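Local coordinates for protein putative cellulase CEL6 (Mycobacterium tuberculosis, PDB 1UP3) that probably hydrolyses internal beta-1,4-glycosidic bonds of cellulose as a family 6 endoglucanase, at residues A17-A22 with V35-Q40; L241-T246 with D255-I260. One frame throughout, in Å; residues are numbered along the deposited sequence. Where two conformers were deposited one is given.

Overall arrangement
Interactions 1 and 2 show how peripheral elements of the family 6 fold pack together; along the chain, interaction 1 closes before interaction 2 opens. Interaction 1 joins two short helices near the N-terminus, ahead of the edge strand 42-44; interaction 2 pairs a late loop with the other edge strand of the sheet, 254-258. Their centres lie 15 Å apart, yet they touch directly: T38 CG2 reaches W259 CZ3 at 3.5 Å, and P39 O meets P245 CG at 3.4 Å. Interaction 1 also borders a pocket holding a polyether, probably from the crystallisation liquor. The bound thio-oligosaccharide is contacted instead by a set including D82, D120, W164 and W233, none belonging to these segments.

Interaction 1 of 2, residues A17-A22 with V35-Q40; sequences AAMVAA and VANTPQ
A small apolar helix-helix contact joins residues 17-22 to the last turn of helix 30-36 and the residue after it, with no hydrogen bond between the two segments. Its centre is A36, whose CA comes within 4.6 Å of M19 CA. The A36 methyl presses on the helix backbone, its CB 3.7 Å from A18 O, and meets A22 CB at 3.9 Å. A18 CB rests on one valine branch, V35 CG1, at 4.0 Å. The small alanine side chains A18, A22 and A36 are consistent with the close approach of the two helices, which precede edge strand 42-44 of the family 6 catalytic fold. M19 covers one side of A36. Its CG stands anti to the backbone N (chi1 -177°), and the chain then bends at chi2 and chi3, which brings SD alongside A36 CB and carries M19 CE onward to A36 O at 3.5 Å. M19 CE also lies 3.7 Å from N37 OD1, where the two side chains meet at a slant. N37 has just left helical geometry, and its ND2 hydrogen-bonds to a polyether molecule, probably from the crystallisation liquor, in a pocket that M19 and A22 also line.

Interaction 2 of 2, residues L241-T246 with D255-I260; sequences LGAPPT and DAYLWI
W259 lies against the loop 241-246 along much of its indole, meeting it through a hydrogen bond, a proline CH set over one indole face and a leucine. W259 NE1 donates to A243 O at 2.9 Å, the donor sitting 43° out of the carbonyl plane and the acceptor somewhat tilted from the indole plane. A243 O also receives a hydrogen bond from T218 OG1, so two donors grip this carbonyl. G242 O approaches the same ring at its edge, near CZ2. Over one face lies the pyrrolidine of P245, crossing the indole at about a right angle; its CD forms a CH-pi contact 3.8 Å from the centroid of the five-membered ring. Both methyls of L241 come to W259 CH2 from the same side, the one away from P245, with L241 CD2 at 3.9 Å. The W259 CG lies beside the backbone N, anti to the carbonyl carbon (chi1 -75°), and the indole runs alongside 241-245 with its NE1 edge at A243 O.

Strand 254-258, an outermost strand of the parallel sheet of this family 6 fold, also gains a single antiparallel bridge, the hydrogen-bonded pair T246-Y257. T246 N donates to Y257 O at 3.0 Å and Y257 N to T246 O at 2.9 Å. The two side chains run the same way: with T246 OG1 anti to the backbone N (chi1 -175°), T246 CG2 falls between N and the carbonyl carbon, 3.7 Å from Y257 CD2; A243 CB lies 4.0 Å from Y257 CD2. T246 OG1 bonds with A248 N and Y257 OH with A250 N.

Interaction 1 of 2, residues A17-A22 with V35-Q40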
ATOM      1  N   ALA A  17     -14.473   5.399  -3.866  1.00  9.35           N
ATOM      2  CA  ALA A  17     -15.665   4.588  -4.039  1.00  8.28           C
ATOM      3  C   ALA A  17     -16.453   4.478  -2.733  1.00  8.18           C
ATOM      4  O   ALA A  17     -17.687   4.463  -2.763  1.00  8.77           O
ATOM      5  CB  ALA A  17     -15.278   3.205  -4.544  1.00  8.90           C
ATOM      6  N   ALA A  18     -15.752   4.385  -1.612  1.00  7.49           N
ATOM      7  CA  ALA A  18     -16.395   4.335  -0.304  1.00  7.14           C
ATOM      8  C   ALA A  18     -17.218   5.601  -0.040  1.00  7.31           C
ATOM      9  O   ALA A  18     -18.295   5.525   0.509  1.00  7.14           O
ATOM     10  CB  ALA A  18     -15.394   4.085   0.833  1.00  8.13           C
ATOM     11  N   MET A  19     -16.674   6.771  -0.383  1.00  7.44           N
ATOM     12  CA  MET A  19     -17.377   8.029  -0.176  1.00  8.12           C
ATOM     13  C   MET A  19     -18.592   8.102  -1.093  1.00  8.02           C
ATOM     14  O   MET A  19     -19.656   8.523  -0.668  1.00  8.70           O
ATOM     15  CB  MET A  19     -16.428   9.233  -0.387  1.00  8.51           C
ATOM     16  CG  MET A  19     -17.083  10.549  -0.104  1.00 11.96           C
ATOM     17  SD  MET A  19     -17.425  10.772   1.640  1.00 14.51           S
ATOM     18  CE  MET A  19     -15.852  11.120   2.258  1.00 12.18           C
ATOM     19  N   VAL A  20     -18.440   7.657  -2.325  1.00  8.15           N
ATOM     20  CA  VAL A  20     -19.569   7.621  -3.269  1.00  9.65           C
ATOM     21  C   VAL A  20     -20.677   6.706  -2.717  1.00  9.64           C
ATOM     22  O   VAL A  20     -21.840   7.109  -2.644  1.00 10.07           O
ATOM     23  CB  VAL A  20     -19.114   7.192  -4.649  1.00 10.60           C
ATOM     24  CG1 VAL A  20     -20.337   6.870  -5.553  1.00 10.95           C
ATOM     25  CG2 VAL A  20     -18.276   8.294  -5.263  1.00 12.43           C
ATOM     26  N   ALA A  21     -20.311   5.510  -2.243  1.00  8.64           N
ATOM     27  CA  ALA A  21     -21.285   4.628  -1.602  1.00  9.12           C
ATOM     28  C   ALA A  21     -21.933   5.261  -0.376  1.00  9.02           C
ATOM     29  O   ALA A  21     -23.133   5.133  -0.162  1.00  9.35           O
ATOM     30  CB  ALA A  21     -20.669   3.272  -1.259  1.00  9.20           C
ATOM     31  N   ALA A  22     -21.145   5.924   0.470  1.00  8.78           N
ATOM     32  CA  ALA A  22     -21.673   6.468   1.726  1.00  9.01           C
ATOM     33  C   ALA A  22     -22.678   7.588   1.442  1.00  9.52           C
ATOM     34  O   ALA A  22     -23.684   7.734   2.136  1.00 10.94           O
ATOM     35  CB  ALA A  22     -20.542   6.997   2.560  1.00  9.69           C
ATOM     36  N   VAL A  35     -15.937   4.134   7.163  1.00  7.44           N
ATOM     37  CA  VAL A  35     -14.862   3.800   6.205  1.00  7.05           C
ATOM     38  C   VAL A  35     -14.545   4.990   5.285  1.00  7.20           C
ATOM     39  O   VAL A  35     -13.381   5.324   5.053  1.00  6.74           O
ATOM     40  CB  VAL A  35     -15.258   2.525   5.388  1.00  7.02           C
ATOM     41  CG1 VAL A  35     -14.315   2.276   4.221  1.00  7.72           C
ATOM     42  CG2 VAL A  35     -15.345   1.311   6.337  1.00  7.83           C
ATOM     43  N   ALA A  36     -15.584   5.634   4.730  1.00  6.00           N
ATOM     44  CA  ALA A  36     -15.388   6.753   3.823  1.00  7.09           C
ATOM     45  C   ALA A  36     -14.619   7.916   4.406  1.00  6.62           C
ATOM     46  O   ALA A  36     -13.910   8.601   3.689  1.00  7.21           O
ATOM     47  CB  ALA A  36     -16.728   7.252   3.348  1.00  7.14           C
ATOM     48  N   ASN A  37     -14.785   8.154   5.700  1.00  6.64           N
ATOM     49  CA  ASN A  37     -14.146   9.297   6.350  1.00  7.33           C
ATOM     50  C   ASN A  37     -12.769   8.954   6.949  1.00  6.75           C
ATOM     51  O   ASN A  37     -12.192   9.783   7.683  1.00  7.26           O
ATOM     52  CB  ASN A  37     -15.058   9.815   7.457  1.00  8.67           C
ATOM     53  CG  ASN A  37     -16.216  10.615   6.928  1.00 13.35           C
ATOM     54  OD1 ASN A  37     -16.077  11.367   5.946  1.00 16.31           O
ATOM     55  ND2 ASN A  37     -17.343  10.552   7.635  1.00 19.96           N
ATOM     56  N   THR A  38     -12.266   7.751   6.686  1.00  5.51           N
ATOM     57  CA  THR A  38     -10.935   7.342   7.172  1.00  5.90           C
ATOM     58  C   THR A  38      -9.953   7.487   6.026  1.00  5.63           C
ATOM     59  O   THR A  38     -10.184   6.955   4.931  1.00  5.13           O
ATOM     60  CB  THR A  38     -10.973   5.874   7.643  1.00  5.60           C
ATOM     61  OG1 THR A  38     -12.012   5.742   8.628  1.00  6.96           O
ATOM     62  CG2 THR A  38      -9.731   5.504   8.379  1.00  5.73           C
ATOM     63  N   PRO A  39      -8.818   8.130   6.256  1.00  6.19           N
ATOM     64  CA  PRO A  39      -7.828   8.278   5.168  1.00  5.77           C
ATOM     65  C   PRO A  39      -7.219   6.944   4.730  1.00  6.09           C
ATOM     66  O   PRO A  39      -6.872   6.100   5.585  1.00  6.46           O
ATOM     67  CB  PRO A  39      -6.749   9.175   5.775  1.00  6.60           C
ATOM     68  CG  PRO A  39      -6.955   9.112   7.226  1.00  8.30           C
ATOM     69  CD  PRO A  39      -8.351   8.723   7.531  1.00  5.95           C
ATOM     70  N   GLN A  40      -7.074   6.743   3.421  0.50  6.53           N
ATOM     71  CA  GLN A  40      -6.573   5.456   2.921  0.50  6.71           C
ATOM     72  C   GLN A  40      -5.308   5.709   2.087  0.50  7.05           C
ATOM     73  O   GLN A  40      -4.464   6.464   2.512  0.50  8.43           O
ATOM     74  CB  GLN A  40      -7.714   4.656   2.262  1.00  6.72           C
ATOM     75  CG  GLN A  40      -8.762   4.331   3.329  1.00  6.86           C
ATOM     76  CD  GLN A  40     -10.125   3.948   2.786  1.00  8.33           C
ATOM     77  OE1 GLN A  40     -10.216   3.188   1.850  1.00  9.20           O
ATOM     78  NE2 GLN A  40     -11.178   4.462   3.400  1.00  9.93           N
TER

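Interaction 2 of 2, residues L241-T246 with D255-I260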
ATOM      1  N   LEU A 241     -11.991  -4.250  10.405  1.00  5.95           N
ATOM      2  CA  LEU A 241     -11.153  -3.059  10.337  1.00  6.11           C
ATOM      3  C   LEU A 241     -10.218  -3.047  11.536  1.00  5.71           C
ATOM      4  O   LEU A 241     -10.629  -3.384  12.690  1.00  6.51           O
ATOM      5  CB  LEU A 241     -12.005  -1.806  10.408  1.00  6.09           C
ATOM      6  CG  LEU A 241     -13.073  -1.625   9.347  1.00  6.52           C
ATOM      7  CD1 LEU A 241     -13.870  -0.376   9.711  1.00  8.16           C
ATOM      8  CD2 LEU A 241     -12.478  -1.525   7.962  1.00  6.79           C
ATOM      9  N   GLY A 242      -8.971  -2.633  11.274  1.00  6.09           N
ATOM     10  CA  GLY A 242      -7.987  -2.429  12.320  1.00  6.02           C
ATOM     11  C   GLY A 242      -7.888  -0.977  12.752  1.00  5.75           C
ATOM     12  O   GLY A 242      -8.741  -0.133  12.406  1.00  6.60           O
ATOM     13  N   ALA A 243      -6.874  -0.678  13.556  1.00  7.22           N
ATOM     14  CA  ALA A 243      -6.646   0.679  14.062  1.00  7.63           C
ATOM     15  C   ALA A 243      -6.689   1.718  12.989  1.00  7.48           C
ATOM     16  O   ALA A 243      -6.080   1.533  11.962  1.00  6.95           O
ATOM     17  CB  ALA A 243      -5.266   0.754  14.721  1.00  8.63           C
ATOM     18  N   PRO A 244      -7.408   2.826  13.188  1.00  8.15           N
ATOM     19  CA  PRO A 244      -7.371   3.901  12.225  1.00  8.12           C
ATOM     20  C   PRO A 244      -5.972   4.493  12.082  1.00  7.57           C
ATOM     21  O   PRO A 244      -5.146   4.386  13.021  1.00  7.45           O
ATOM     22  CB  PRO A 244      -8.374   4.937  12.751  1.00  9.66           C
ATOM     23  CG  PRO A 244      -9.216   4.201  13.754  1.00 11.88           C
ATOM     24  CD  PRO A 244      -8.421   3.043  14.248  1.00  9.00           C
ATOM     25  N   PRO A 245      -5.693   5.060  10.920  1.00  7.66           N
ATOM     26  CA  PRO A 245      -4.354   5.601  10.657  1.00  6.31           C
ATOM     27  C   PRO A 245      -3.890   6.569  11.740  1.00  6.90           C
ATOM     28  O   PRO A 245      -4.650   7.431  12.214  1.00  7.05           O
ATOM     29  CB  PRO A 245      -4.497   6.248   9.274  1.00  7.31           C
ATOM     30  CG  PRO A 245      -5.613   5.478   8.640  1.00  7.78           C
ATOM     31  CD  PRO A 245      -6.556   5.149   9.730  1.00  7.56           C
ATOM     32  N   THR A 246      -2.623   6.419  12.117  1.00  6.35           N
ATOM     33  CA  THR A 246      -2.034   7.157  13.240  1.00  6.88           C
ATOM     34  C   THR A 246      -0.522   7.047  13.252  1.00  6.67           C
ATOM     35  O   THR A 246       0.040   6.071  12.768  1.00  6.54           O
ATOM     36  CB  THR A 246      -2.615   6.676  14.590  1.00  7.19           C
ATOM     37  OG1 THR A 246      -2.117   7.494  15.671  1.00 10.12           O
ATOM     38  CG2 THR A 246      -2.200   5.245  14.945  1.00  8.72           C
ATOM     39  N   ASP A 255       6.740   4.233  11.928  1.00  6.41           N
ATOM     40  CA  ASP A 255       6.325   5.622  11.694  1.00  5.71           C
ATOM     41  C   ASP A 255       4.803   5.791  11.738  1.00  6.34           C
ATOM     42  O   ASP A 255       4.297   6.863  12.133  1.00  7.80           O
ATOM     43  CB  ASP A 255       6.782   6.119  10.320  1.00  5.50           C
ATOM     44  CG  ASP A 255       8.272   6.470  10.226  1.00  5.49           C
ATOM     45  OD1 ASP A 255       8.948   6.616  11.286  1.00  8.61           O
ATOM     46  OD2 ASP A 255       8.814   6.590   9.093  1.00  7.07           O
ATOM     47  N   ALA A 256       4.066   4.770  11.280  1.00  5.12           N
ATOM     48  CA  ALA A 256       2.615   4.875  11.264  1.00  5.11           C
ATOM     49  C   ALA A 256       1.921   3.558  11.065  1.00  5.97           C
ATOM     50  O   ALA A 256       2.483   2.633  10.482  1.00  5.80           O
ATOM     51  CB  ALA A 256       2.154   5.819  10.111  1.00  5.90           C
ATOM     52  N   TYR A 257       0.680   3.521  11.517  1.00  4.69           N
ATOM     53  CA  TYR A 257      -0.338   2.600  11.014  1.00  4.62           C
ATOM     54  C   TYR A 257      -1.099   3.334   9.926  1.00  4.92           C
ATOM     55  O   TYR A 257      -1.501   4.475  10.142  1.00  6.10           O
ATOM     56  CB  TYR A 257      -1.311   2.155  12.114  1.00  4.54           C
ATOM     57  CG  TYR A 257      -0.691   1.602  13.370  1.00  6.25           C
ATOM     58  CD1 TYR A 257       0.542   1.009  13.363  1.00  5.37           C
ATOM     59  CD2 TYR A 257      -1.376   1.706  14.587  1.00  6.77           C
ATOM     60  CE1 TYR A 257       1.118   0.500  14.555  1.00  4.56           C
ATOM     61  CE2 TYR A 257      -0.834   1.231  15.748  1.00  8.15           C
ATOM     62  CZ  TYR A 257       0.414   0.635  15.730  1.00  7.41           C
ATOM     63  OH  TYR A 257       0.986   0.178  16.878  1.00  7.89           O
ATOM     64  N   LEU A 258      -1.208   2.740   8.746  1.00  5.60           N
ATOM     65  CA  LEU A 258      -1.922   3.326   7.613  1.00  5.15           C
ATOM     66  C   LEU A 258      -2.989   2.394   7.114  1.00  5.45           C
ATOM     67  O   LEU A 258      -2.904   1.171   7.338  1.00  5.96           O
ATOM     68  CB  LEU A 258      -0.981   3.659   6.448  1.00  6.25           C
ATOM     69  CG  LEU A 258       0.159   4.657   6.724  1.00  6.23           C
ATOM     70  CD1 LEU A 258       1.062   4.736   5.503  1.00  7.79           C
ATOM     71  CD2 LEU A 258      -0.392   6.029   7.152  1.00 10.79           C
ATOM     72  N   TRP A 259      -3.974   2.938   6.408  1.00  4.79           N
ATOM     73  CA  TRP A 259      -4.866   2.048   5.634  1.00  5.29           C
ATOM     74  C   TRP A 259      -4.401   2.137   4.186  1.00  6.10           C
ATOM     75  O   TRP A 259      -4.652   3.145   3.527  1.00  6.09           O
ATOM     76  CB  TRP A 259      -6.333   2.450   5.772  1.00  4.96           C
ATOM     77  CG  TRP A 259      -6.942   2.089   7.085  1.00  4.71           C
ATOM     78  CD1 TRP A 259      -6.297   1.672   8.237  1.00  3.94           C
ATOM     79  CD2 TRP A 259      -8.336   2.116   7.398  1.00  3.96           C
ATOM     80  NE1 TRP A 259      -7.213   1.496   9.239  1.00  5.80           N
ATOM     81  CE2 TRP A 259      -8.472   1.718   8.747  1.00  5.71           C
ATOM     82  CE3 TRP A 259      -9.485   2.404   6.665  1.00  5.72           C
ATOM     83  CZ2 TRP A 259      -9.715   1.650   9.390  1.00  5.88           C
ATOM     84  CZ3 TRP A 259     -10.734   2.308   7.307  1.00  6.47           C
ATOM     85  CH2 TRP A 259     -10.816   1.944   8.652  1.00  6.70           C
ATOM     86  N   ILE A 260      -3.616   1.160   3.755  1.00  4.44           N
ATOM     87  CA  ILE A 260      -3.045   1.162   2.412  1.00  5.04           C
ATOM     88  C   ILE A 260      -4.038   0.534   1.441  1.00  4.97           C
ATOM     89  O   ILE A 260      -4.547   1.206   0.534  1.00  4.50           O
ATOM     90  CB  ILE A 260      -1.629   0.537   2.424  1.00  4.86           C
ATOM     91  CG1 ILE A 260      -0.758   1.337   3.394  1.00  6.94           C
ATOM     92  CG2 ILE A 260      -1.053   0.574   0.981  1.00  4.45           C
ATOM     93  CD1 ILE A 260       0.624   0.825   3.591  1.00  8.35           C
TER